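Local structure of DNA ligase (Aquifex aeolicus, 3QWU) at residues Pro74-Glu79 and Val185-Arg190; Thr86-Tyr91 and Arg119-Asn124; Ile317-Leu322 and Trp344-Asp349. The protein probably joins nucleic acid ends in an ATP-dependent reaction, as a putative DNA ligase of the RNA ligase family, and binds adenosine and calcium. All blocks are in the same frame, centred on the assembly; numbering follows the deposited sequence.

Contact 1: Pro74-Glu79 and Val185-Arg190. With ADN (adenosine), chain C; GOL (glycerol), chain E.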
loop_
_atom_site.group_PDB
_atom_site.type_symbol
_atom_site.label_atom_id
_atom_site.label_comp_id
_atom_site.label_asym_id
_atom_site.label_seq_id
_atom_site.Cartn_x
_atom_site.Cartn_y
_atom_site.Cartn_z
ATOM N N PRO A 74 3.011 -37.303 -1.681
ATOM C CA PRO A 74 4.191 -36.810 -1.015
ATOM C C PRO A 74 4.855 -35.696 -1.787
ATOM O O PRO A 74 4.629 -35.535 -3.011
ATOM C CB PRO A 74 5.126 -38.015 -1.025
ATOM C CG PRO A 74 4.246 -39.201 -1.164
ATOM C CD PRO A 74 3.104 -38.745 -1.994
ATOM N N PHE A 75 5.682 -34.927 -1.087
ATOM C CA PHE A 75 6.303 -33.801 -1.705
ATOM C C PHE A 75 7.700 -33.573 -1.183
ATOM O O PHE A 75 8.008 -33.759 0.005
ATOM C CB PHE A 75 5.438 -32.523 -1.550
ATOM C CG PHE A 75 5.012 -32.277 -0.166
ATOM C CD1 PHE A 75 5.803 -31.527 0.685
ATOM C CD2 PHE A 75 3.843 -32.847 0.324
ATOM C CE1 PHE A 75 5.425 -31.320 1.989
ATOM C CE2 PHE A 75 3.484 -32.674 1.615
ATOM C CZ PHE A 75 4.272 -31.885 2.469
ATOM N N TRP A 76 8.538 -33.137 -2.101
ATOM C CA TRP A 76 9.892 -32.760 -1.781
ATOM C C TRP A 76 9.936 -31.295 -1.277
ATOM O O TRP A 76 9.264 -30.416 -1.814
ATOM C CB TRP A 76 10.770 -32.925 -3.028
ATOM C CG TRP A 76 11.035 -34.360 -3.417
ATOM C CD1 TRP A 76 10.362 -35.096 -4.333
ATOM C CD2 TRP A 76 12.058 -35.204 -2.898
ATOM N NE1 TRP A 76 10.906 -36.341 -4.442
ATOM C CE2 TRP A 76 11.951 -36.443 -3.567
ATOM C CE3 TRP A 76 13.068 -35.033 -1.941
ATOM C CZ2 TRP A 76 12.799 -37.508 -3.306
ATOM C CZ3 TRP A 76 13.929 -36.100 -1.691
ATOM C CH2 TRP A 76 13.774 -37.325 -2.360
ATOM N N VAL A 77 10.758 -31.063 -0.274
ATOM C CA VAL A 77 10.932 -29.743 0.313
ATOM C C VAL A 77 12.304 -29.287 -0.016
ATOM O O VAL A 77 13.259 -29.976 0.260
ATOM C CB VAL A 77 10.697 -29.812 1.786
ATOM C CG1 VAL A 77 11.013 -28.499 2.464
ATOM C CG2 VAL A 77 9.201 -30.194 2.016
ATOM N N GLU A 78 12.383 -28.165 -0.708
ATOM C CA GLU A 78 13.643 -27.547 -1.147
ATOM C C GLU A 78 13.809 -26.138 -0.556
ATOM O O GLU A 78 12.831 -25.476 -0.311
ATOM C CB GLU A 78 13.671 -27.411 -2.670
ATOM C CG GLU A 78 13.774 -28.712 -3.342
ATOM C CD GLU A 78 13.940 -28.583 -4.843
ATOM O OE1 GLU A 78 13.603 -27.530 -5.433
ATOM O OE2 GLU A 78 14.442 -29.554 -5.417
ATOM N N GLU A 79 15.049 -25.687 -0.368
ATOM C CA GLU A 79 15.298 -24.342 0.114
ATOM C C GLU A 79 14.991 -23.343 -0.996
ATOM O O GLU A 79 15.358 -23.551 -2.146
ATOM C CB GLU A 79 16.737 -24.124 0.573
ATOM C CG GLU A 79 16.959 -22.638 1.019
ATOM C CD GLU A 79 18.410 -22.285 1.389
ATOM O OE1 GLU A 79 19.278 -23.155 1.246
ATOM O OE2 GLU A 79 18.677 -21.141 1.824
ATOM N N VAL A 185 20.084 -26.240 -4.818
ATOM C CA VAL A 185 19.416 -25.736 -3.607
ATOM C C VAL A 185 19.455 -26.888 -2.622
ATOM O O VAL A 185 19.530 -28.037 -3.053
ATOM C CB VAL A 185 17.966 -25.251 -3.924
ATOM C CG1 VAL A 185 18.003 -23.995 -4.829
ATOM C CG2 VAL A 185 17.135 -26.344 -4.612
ATOM N N GLU A 186 19.502 -26.607 -1.318
ATOM C CA GLU A 186 19.483 -27.654 -0.303
ATOM C C GLU A 186 18.188 -28.434 -0.448
ATOM O O GLU A 186 17.139 -27.831 -0.631
ATOM C CB GLU A 186 19.592 -27.068 1.131
ATOM C CG GLU A 186 19.310 -28.129 2.254
ATOM C CD GLU A 186 19.473 -27.632 3.681
ATOM O OE1 GLU A 186 19.569 -26.418 3.873
ATOM O OE2 GLU A 186 19.488 -28.457 4.636
ATOM N N ILE A 187 18.249 -29.778 -0.332
ATOM C CA ILE A 187 17.061 -30.606 -0.384
ATOM C C ILE A 187 16.816 -31.084 1.027
ATOM O O ILE A 187 17.707 -31.702 1.635
ATOM C CB ILE A 187 17.213 -31.813 -1.256
ATOM C CG1 ILE A 187 17.775 -31.469 -2.650
ATOM C CG2 ILE A 187 15.852 -32.560 -1.386
ATOM C CD1 ILE A 187 16.725 -31.091 -3.761
ATOM N N LEU A 188 15.625 -30.794 1.571
ATOM C CA LEU A 188 15.310 -31.165 2.961
ATOM C C LEU A 188 14.783 -32.581 3.083
ATOM O O LEU A 188 14.951 -33.215 4.126
ATOM C CB LEU A 188 14.298 -30.207 3.574
ATOM C CG LEU A 188 14.819 -28.830 3.965
ATOM C CD1 LEU A 188 16.027 -28.956 4.939
ATOM C CD2 LEU A 188 15.129 -27.901 2.733
ATOM N N GLY A 189 14.155 -33.048 1.996
ATOM C CA GLY A 189 13.704 -34.404 1.867
ATOM C C GLY A 189 12.289 -34.469 1.311
ATOM O O GLY A 189 11.745 -33.479 0.773
ATOM N N ARG A 190 11.713 -35.659 1.431
ATOM C CA ARG A 190 10.430 -36.027 0.860
ATOM C C ARG A 190 9.466 -36.245 1.988
ATOM O O ARG A 190 9.756 -37.010 2.909
ATOM C CB ARG A 190 10.594 -37.330 0.084
ATOM C CG ARG A 190 9.351 -37.805 -0.594
ATOM C CD ARG A 190 9.706 -38.875 -1.519
ATOM N NE ARG A 190 8.651 -39.150 -2.470
ATOM C CZ ARG A 190 7.631 -39.947 -2.235
ATOM N NH1 ARG A 190 7.507 -40.529 -1.049
ATOM N NH2 ARG A 190 6.719 -40.143 -3.189
HETATM O "O5'" ADN C . 8.605 -17.689 -7.672
HETATM C "C5'" ADN C . 9.529 -18.279 -6.757
HETATM C "C4'" ADN C . 10.948 -17.864 -7.126
HETATM O "O4'" ADN C . 11.910 -18.277 -6.108
HETATM C "C3'" ADN C . 11.390 -18.534 -8.420
HETATM O "O3'" ADN C . 11.086 -17.809 -9.608
HETATM C "C2'" ADN C . 12.889 -18.743 -8.231
HETATM O "O2'" ADN C . 13.630 -17.753 -8.923
HETATM C "C1'" ADN C . 13.159 -18.641 -6.732
HETATM N N9 ADN C . 13.623 -19.897 -6.120
HETATM C C8 ADN C . 14.588 -19.956 -5.173
HETATM N N7 ADN C . 14.827 -21.225 -4.765
HETATM C C5 ADN C . 13.951 -21.991 -5.465
HETATM C C6 ADN C . 13.641 -23.424 -5.487
HETATM N N6 ADN C . 14.364 -24.239 -4.667
HETATM N N1 ADN C . 12.693 -23.872 -6.367
HETATM C C2 ADN C . 12.000 -23.002 -7.157
HETATM N N3 ADN C . 12.217 -21.655 -7.156
HETATM C C4 ADN C . 13.169 -21.122 -6.359
HETATM C C1 GOL E . 21.495 -23.499 -1.001
HETATM O O1 GOL E . 20.133 -23.853 -0.857
HETATM C C2 GOL E . 22.343 -24.446 -0.168
HETATM O O2 GOL E . 23.319 -25.038 -0.987
HETATM C C3 GOL E . 22.911 -23.810 1.105
HETATM O O3 GOL E . 24.280 -24.118 1.363
#
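Val77 and Gly189 form a hydrogen-bonded antiparallel pair: Val77 N donates a hydrogen bond to Gly189 O at 2.8 Å. Leu188 N, not Gly189 N, then answers Val77 O at 2.8 Å, because a beta bulge shifts the register by one before Glu78 pairs with Ile187. Glu79 N reaches Glu186 O at 3.0 Å, while Glu79 O accepts a hydrogen bond from the adenine amine, ADN N6, at 2.8 Å. Glu78 OE1 offers that amine a second, weak bond, its main partner being Lys219; Lys173 and Gln170 satisfy OE2. Glu79 OE1 forms a salt bridge with Arg213, and OE2 a hydrogen bond with Tyr147 OH. At the other end Arg190 CB sits over the six-membered ring of Trp76, 3.7 Å from its centroid, in a CH-pi contact. The extended arginine runs on until one guanidinium face meets Pro74 CB, and Arg190 NH2 forms a salt bridge with Asp221. A serine in place of Trp76 would probably lose the ring face under Arg190 CB and open a gap beside the arginine's aliphatic chain. Strand 187-191 edges the five-strand sheet, strand 75-80 lying between it and strand 215-220; helix 195-210 packs on Leu188 and Phe75, and helix 170-180 on Trp76 and Ile187.

Contact 2: Thr86-Tyr91 and Arg119-Asn124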
loop_
_atom_site.group_PDB
_atom_site.type_symbol
_atom_site.label_atom_id
_atom_site.label_comp_id
_atom_site.label_asym_id
_atom_site.label_seq_id
_atom_site.Cartn_x
_atom_site.Cartn_y
_atom_site.Cartn_z
ATOM N N THR A 86 17.184 -17.534 -12.997
ATOM C CA THR A 86 17.827 -17.614 -14.272
ATOM C C THR A 86 17.519 -18.901 -14.990
ATOM O O THR A 86 17.307 -19.955 -14.366
ATOM C CB THR A 86 19.341 -17.444 -14.163
ATOM O OG1 THR A 86 19.809 -16.958 -15.435
ATOM C CG2 THR A 86 20.023 -18.765 -13.843
ATOM N N ARG A 87 17.480 -18.784 -16.312
ATOM C CA ARG A 87 17.206 -19.905 -17.201
ATOM C C ARG A 87 18.378 -19.972 -18.189
ATOM O O ARG A 87 18.687 -18.985 -18.853
ATOM C CB ARG A 87 15.887 -19.670 -17.910
ATOM C CG ARG A 87 14.642 -20.182 -17.125
ATOM C CD ARG A 87 13.369 -19.724 -17.852
ATOM N NE ARG A 87 13.399 -18.263 -17.927
ATOM C CZ ARG A 87 12.809 -17.539 -18.864
ATOM N NH1 ARG A 87 12.082 -18.120 -19.810
ATOM N NH2 ARG A 87 12.911 -16.218 -18.842
ATOM N N ILE A 88 19.089 -21.086 -18.208
ATOM C CA ILE A 88 20.351 -21.166 -18.906
ATOM C C ILE A 88 20.258 -22.252 -19.971
ATOM O O ILE A 88 19.797 -23.358 -19.691
ATOM C CB ILE A 88 21.550 -21.479 -17.938
ATOM C CG1 ILE A 88 21.657 -20.397 -16.811
ATOM C CG2 ILE A 88 22.869 -21.558 -18.718
ATOM C CD1 ILE A 88 22.535 -20.803 -15.581
ATOM N N PHE A 89 20.732 -21.932 -21.173
ATOM C CA PHE A 89 20.660 -22.874 -22.299
ATOM C C PHE A 89 21.782 -22.734 -23.313
ATOM O O PHE A 89 22.466 -21.713 -23.373
ATOM C CB PHE A 89 19.338 -22.724 -23.046
ATOM C CG PHE A 89 19.149 -21.389 -23.674
ATOM C CD1 PHE A 89 18.614 -20.353 -22.959
ATOM C CD2 PHE A 89 19.506 -21.175 -24.988
ATOM C CE1 PHE A 89 18.451 -19.133 -23.544
ATOM C CE2 PHE A 89 19.326 -19.968 -25.577
ATOM C CZ PHE A 89 18.804 -18.942 -24.858
ATOM N N LYS A 90 21.888 -23.753 -24.175
ATOM C CA LYS A 90 22.877 -23.788 -25.244
ATOM C C LYS A 90 22.267 -23.413 -26.598
ATOM O O LYS A 90 21.211 -23.916 -26.964
ATOM C CB LYS A 90 23.506 -25.184 -25.294
ATOM C CG LYS A 90 24.879 -25.184 -25.922
ATOM C CD LYS A 90 25.464 -26.573 -26.099
ATOM C CE LYS A 90 26.791 -26.436 -26.871
ATOM N NZ LYS A 90 27.494 -27.690 -27.068
ATOM N N TYR A 91 22.927 -22.521 -27.337
ATOM C CA TYR A 91 22.532 -22.174 -28.701
ATOM C C TYR A 91 23.815 -22.176 -29.532
ATOM O O TYR A 91 24.727 -21.405 -29.267
ATOM C CB TYR A 91 21.865 -20.789 -28.731
ATOM C CG TYR A 91 20.931 -20.465 -29.925
ATOM C CD1 TYR A 91 20.940 -21.194 -31.100
ATOM C CD2 TYR A 91 20.035 -19.405 -29.841
ATOM C CE1 TYR A 91 20.043 -20.886 -32.158
ATOM C CE2 TYR A 91 19.160 -19.077 -30.891
ATOM C CZ TYR A 91 19.163 -19.816 -32.038
ATOM O OH TYR A 91 18.287 -19.442 -33.024
ATOM N N ARG A 119 29.160 -28.615 -19.386
ATOM C CA ARG A 119 29.252 -29.979 -19.975
ATOM C C ARG A 119 27.886 -30.638 -20.099
ATOM O O ARG A 119 27.554 -31.193 -21.140
ATOM C CB ARG A 119 30.137 -30.875 -19.074
ATOM C CG ARG A 119 30.626 -32.180 -19.654
ATOM C CD ARG A 119 31.681 -32.828 -18.724
ATOM N NE ARG A 119 31.251 -34.130 -18.171
ATOM C CZ ARG A 119 31.033 -34.417 -16.875
ATOM N NH1 ARG A 119 31.196 -33.496 -15.922
ATOM N NH2 ARG A 119 30.634 -35.650 -16.513
ATOM N N ILE A 120 27.096 -30.579 -19.029
ATOM C CA ILE A 120 25.695 -31.091 -19.062
ATOM C C ILE A 120 24.872 -30.629 -20.291
ATOM O O ILE A 120 24.161 -31.413 -20.905
ATOM C CB ILE A 120 24.940 -30.770 -17.763
ATOM C CG1 ILE A 120 23.507 -31.310 -17.805
ATOM C CG2 ILE A 120 24.868 -29.276 -17.525
ATOM C CD1 ILE A 120 22.739 -31.092 -16.492
ATOM N N LEU A 121 24.999 -29.380 -20.677
ATOM C CA LEU A 121 24.325 -28.899 -21.882
ATOM C C LEU A 121 25.019 -29.475 -23.128
ATOM O O LEU A 121 24.353 -29.962 -24.056
ATOM C CB LEU A 121 24.256 -27.339 -21.934
ATOM C CG LEU A 121 23.472 -26.642 -20.775
ATOM C CD1 LEU A 121 23.444 -25.116 -20.903
ATOM C CD2 LEU A 121 22.029 -27.185 -20.619
ATOM N N ASP A 122 26.341 -29.463 -23.156
ATOM C CA ASP A 122 27.038 -30.063 -24.284
ATOM C C ASP A 122 26.521 -31.476 -24.545
ATOM O O ASP A 122 26.336 -31.860 -25.711
ATOM C CB ASP A 122 28.541 -30.092 -24.061
ATOM C CG ASP A 122 29.142 -28.700 -23.975
ATOM O OD1 ASP A 122 28.529 -27.743 -24.501
ATOM O OD2 ASP A 122 30.219 -28.554 -23.371
ATOM N N GLU A 123 26.280 -32.238 -23.481
ATOM C CA GLU A 123 25.858 -33.633 -23.598
ATOM C C GLU A 123 24.350 -33.786 -23.688
ATOM O O GLU A 123 23.875 -34.806 -24.097
ATOM C CB GLU A 123 26.398 -34.481 -22.428
ATOM C CG GLU A 123 27.940 -34.442 -22.387
ATOM C CD GLU A 123 28.581 -35.372 -21.369
ATOM O OE1 GLU A 123 27.887 -35.997 -20.552
ATOM O OE2 GLU A 123 29.806 -35.485 -21.386
ATOM N N ASN A 124 23.607 -32.769 -23.289
ATOM C CA ASN A 124 22.165 -32.784 -23.299
ATOM C C ASN A 124 21.697 -31.401 -23.747
ATOM O O ASN A 124 21.156 -30.660 -22.948
ATOM C CB ASN A 124 21.653 -33.090 -21.894
ATOM C CG ASN A 124 22.375 -34.308 -21.234
ATOM O OD1 ASN A 124 21.857 -35.426 -21.303
ATOM N ND2 ASN A 124 23.564 -34.083 -20.604
#
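Asp122 OD1 is gripped by two groups, the ammonium of Lys90 and the hydroxyl of Tyr95 on the adjoining strand 94-98. The salt bridge is short, Lys90 NZ to Asp122 OD1 at 2.8 Å, yet the nitrogen arrives from above the carboxylate plane, 37° out of it. Reach explains how a strand residue meets a helix residue: with CG anti to the backbone N (chi1 -156°) and every later torsion extended, the lysine chain crosses the aspartate at about a right angle. Its CE also passes 3.2 Å from Asp122 OD1. Beside this salt bridge the contact turns apolar. Leu121 CD1 rests against the strand backbone, 3.8 Å from Phe89 C, and lies 4.2 Å from Ile88 CG2, while the CB atoms of Lys90 and Leu121 approach to 4.1 Å. Where the helix ends, Asn124 ND2 bonds back to Ile120 O at 2.8 Å, in the carbonyl plane and on a lone pair; Tyr180 is a second partner of the same nitrogen. A short helix thus leans on an antiparallel sheet, Leu121 also touching Leu127 and Ile129 of strand 127-134, consistent with the nucleotide-binding (adenylation) domain of the RNA ligase family.

Contact 3: Ile317-Leu322 and Trp344-Asp349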
loop_
_atom_site.group_PDB
_atom_site.type_symbol
_atom_site.label_atom_id
_atom_site.label_comp_id
_atom_site.label_asym_id
_atom_site.label_seq_id
_atom_site.Cartn_x
_atom_site.Cartn_y
_atom_site.Cartn_z
ATOM N N ILE A 317 28.924 -2.642 -19.619
ATOM C CA ILE A 317 28.251 -1.535 -20.308
ATOM C C ILE A 317 26.868 -2.002 -20.743
ATOM O O ILE A 317 25.897 -1.300 -20.514
ATOM C CB ILE A 317 29.046 -0.975 -21.528
ATOM C CG1 ILE A 317 30.267 -0.166 -21.043
ATOM C CG2 ILE A 317 28.154 -0.076 -22.454
ATOM C CD1 ILE A 317 29.962 1.260 -20.540
ATOM N N ALA A 318 26.782 -3.202 -21.326
ATOM C CA ALA A 318 25.494 -3.764 -21.743
ATOM C C ALA A 318 24.541 -3.910 -20.552
ATOM O O ALA A 318 23.312 -3.687 -20.693
ATOM C CB ALA A 318 25.679 -5.100 -22.446
ATOM N N LEU A 319 25.084 -4.256 -19.377
ATOM C CA LEU A 319 24.234 -4.361 -18.194
ATOM C C LEU A 319 23.644 -2.999 -17.787
ATOM O O LEU A 319 22.455 -2.934 -17.539
ATOM C CB LEU A 319 24.940 -5.012 -17.001
ATOM C CG LEU A 319 24.014 -4.920 -15.770
ATOM C CD1 LEU A 319 22.953 -6.050 -15.815
ATOM C CD2 LEU A 319 24.773 -4.924 -14.492
ATOM N N LEU A 320 24.466 -1.949 -17.685
ATOM C CA LEU A 320 23.961 -0.573 -17.450
ATOM C C LEU A 320 22.854 -0.212 -18.400
ATOM O O LEU A 320 21.825 0.334 -17.983
ATOM C CB LEU A 320 25.048 0.505 -17.606
ATOM C CG LEU A 320 26.142 0.491 -16.530
ATOM C CD1 LEU A 320 27.236 1.461 -16.873
ATOM C CD2 LEU A 320 25.613 0.768 -15.127
ATOM N N GLU A 321 23.074 -0.481 -19.686
ATOM C CA GLU A 321 22.085 -0.108 -20.705
ATOM C C GLU A 321 20.799 -0.942 -20.524
ATOM O O GLU A 321 19.678 -0.413 -20.651
ATOM C CB GLU A 321 22.687 -0.191 -22.123
ATOM C CG GLU A 321 23.819 0.877 -22.347
ATOM C CD GLU A 321 24.448 0.899 -23.759
ATOM O OE1 GLU A 321 24.363 -0.108 -24.506
ATOM O OE2 GLU A 321 25.060 1.940 -24.112
ATOM N N LEU A 322 20.938 -2.221 -20.173
ATOM C CA LEU A 322 19.732 -2.996 -19.847
ATOM C C LEU A 322 18.939 -2.369 -18.671
ATOM O O LEU A 322 17.725 -2.155 -18.763
ATOM C CB LEU A 322 20.044 -4.470 -19.570
ATOM C CG LEU A 322 18.757 -5.252 -19.275
ATOM C CD1 LEU A 322 17.776 -5.076 -20.479
ATOM C CD2 LEU A 322 18.993 -6.730 -18.893
ATOM N N TRP A 344 36.580 -6.786 -14.825
ATOM C CA TRP A 344 36.124 -5.408 -14.740
ATOM C C TRP A 344 35.158 -5.260 -13.550
ATOM O O TRP A 344 34.123 -5.922 -13.518
ATOM C CB TRP A 344 35.460 -5.037 -16.050
ATOM C CG TRP A 344 36.466 -4.943 -17.111
ATOM C CD1 TRP A 344 36.936 -5.958 -17.910
ATOM C CD2 TRP A 344 37.200 -3.776 -17.472
ATOM N NE1 TRP A 344 37.895 -5.475 -18.768
ATOM C CE2 TRP A 344 38.083 -4.143 -18.518
ATOM C CE3 TRP A 344 37.193 -2.446 -17.019
ATOM C CZ2 TRP A 344 38.942 -3.233 -19.123
ATOM C CZ3 TRP A 344 38.056 -1.531 -17.629
ATOM C CH2 TRP A 344 38.920 -1.931 -18.669
ATOM N N ARG A 345 35.501 -4.433 -12.566
ATOM C CA ARG A 345 34.592 -4.164 -11.445
ATOM C C ARG A 345 33.580 -3.057 -11.786
ATOM O O ARG A 345 33.971 -1.981 -12.258
ATOM C CB ARG A 345 35.376 -3.781 -10.196
ATOM C CG ARG A 345 34.557 -3.148 -9.123
ATOM C CD ARG A 345 33.578 -4.104 -8.558
ATOM N NE ARG A 345 34.253 -5.175 -7.857
ATOM C CZ ARG A 345 33.647 -6.158 -7.217
ATOM N NH1 ARG A 345 32.322 -6.249 -7.203
ATOM N NH2 ARG A 345 34.376 -7.073 -6.603
ATOM N N LEU A 346 32.291 -3.332 -11.601
ATOM C CA LEU A 346 31.258 -2.308 -11.801
ATOM C C LEU A 346 30.589 -1.942 -10.483
ATOM O O LEU A 346 30.208 -2.819 -9.696
ATOM C CB LEU A 346 30.191 -2.759 -12.771
ATOM C CG LEU A 346 29.070 -1.750 -13.047
ATOM C CD1 LEU A 346 29.585 -0.502 -13.778
ATOM C CD2 LEU A 346 28.017 -2.453 -13.853
ATOM N N GLU A 347 30.455 -0.642 -10.249
ATOM C CA GLU A 347 29.666 -0.135 -9.129
ATOM C C GLU A 347 28.698 0.850 -9.700
ATOM O O GLU A 347 29.089 1.687 -10.491
ATOM C CB GLU A 347 30.529 0.613 -8.096
ATOM C CG GLU A 347 31.539 -0.215 -7.328
ATOM C CD GLU A 347 32.167 0.559 -6.171
ATOM O OE1 GLU A 347 31.600 1.579 -5.715
ATOM O OE2 GLU A 347 33.243 0.124 -5.705
ATOM N N PHE A 348 27.441 0.795 -9.287
ATOM C CA PHE A 348 26.482 1.755 -9.808
ATOM C C PHE A 348 25.349 2.024 -8.839
ATOM O O PHE A 348 25.085 1.237 -7.925
ATOM C CB PHE A 348 25.953 1.315 -11.190
ATOM C CG PHE A 348 25.042 0.130 -11.148
ATOM C CD1 PHE A 348 25.546 -1.158 -11.255
ATOM C CD2 PHE A 348 23.651 0.299 -11.040
ATOM C CE1 PHE A 348 24.684 -2.277 -11.221
ATOM C CE2 PHE A 348 22.792 -0.808 -11.010
ATOM C CZ PHE A 348 23.299 -2.088 -11.078
ATOM N N ASP A 349 24.688 3.157 -9.072
ATOM C CA ASP A 349 23.612 3.602 -8.247
ATOM C C ASP A 349 22.251 3.466 -8.950
ATOM O O ASP A 349 22.133 3.770 -10.144
ATOM C CB ASP A 349 23.882 5.055 -7.861
ATOM C CG ASP A 349 25.070 5.203 -6.882
ATOM O OD1 ASP A 349 25.507 4.192 -6.247
ATOM O OD2 ASP A 349 25.543 6.358 -6.705
#
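Leu319 and Leu346 both hold CG anti to the backbone N, chi1 173° in the first and 180° in the second, and this common choice sends a methyl branch of each toward the other element. The two side chains meet at an oblique angle, with Leu319 CD2 4.1 Å from Leu346 CD2. Leu320 departs from the helix differently: its CG lies anti to the carbonyl carbon, which brings the end of the side chain nearer the strand than its first bond would suggest. Leu320 CD2 then approaches Phe348 CB to 4.0 Å, the two side chains sliding past each other in opposite directions, and also lies 4.2 Å from Leu346 CD2. The phenyl group receives both leucines obliquely, Leu319 CD2 standing 4.2 Å from Phe348 CE1. The axes of 317-322 and 344-349 run 19° apart, 10.5 Å from each other at closest approach. Other residues extend the cluster: Phe310 of strand 303-310 touches Leu319 and Leu346, Val332 of strand 330-340 touches Leu320 and Phe348, and the ring of Phe348 meets that of Phe306. Since every touching pair across the contact is carbon on carbon, the helix is held against the antiparallel sheet of the C-terminal region, probably an OB-like domain, by burial and shape, without the directional constraint of a polar bond.

Three ways of joining distant chain pieces serve one protein here. Contact 1 borders the adenosine pocket and contributes Glu78, Glu79 and Val185 to it. Contact 2, formed within the chain between the segments of contact 1, belongs to another sheet of the same family region; their centres are 24 Å apart and their nearest atoms about 10 Å. Strands 75-80 and 84-91 are consecutive, linking the two sheets, yet in contact 2 the side chain of Ile88 is still about 12 Å from the bound adenosine. Contact 3 lies in the C-terminal region, away from the known sites, its centre 26 Å from that of contact 2 and 36 Å from that of contact 1.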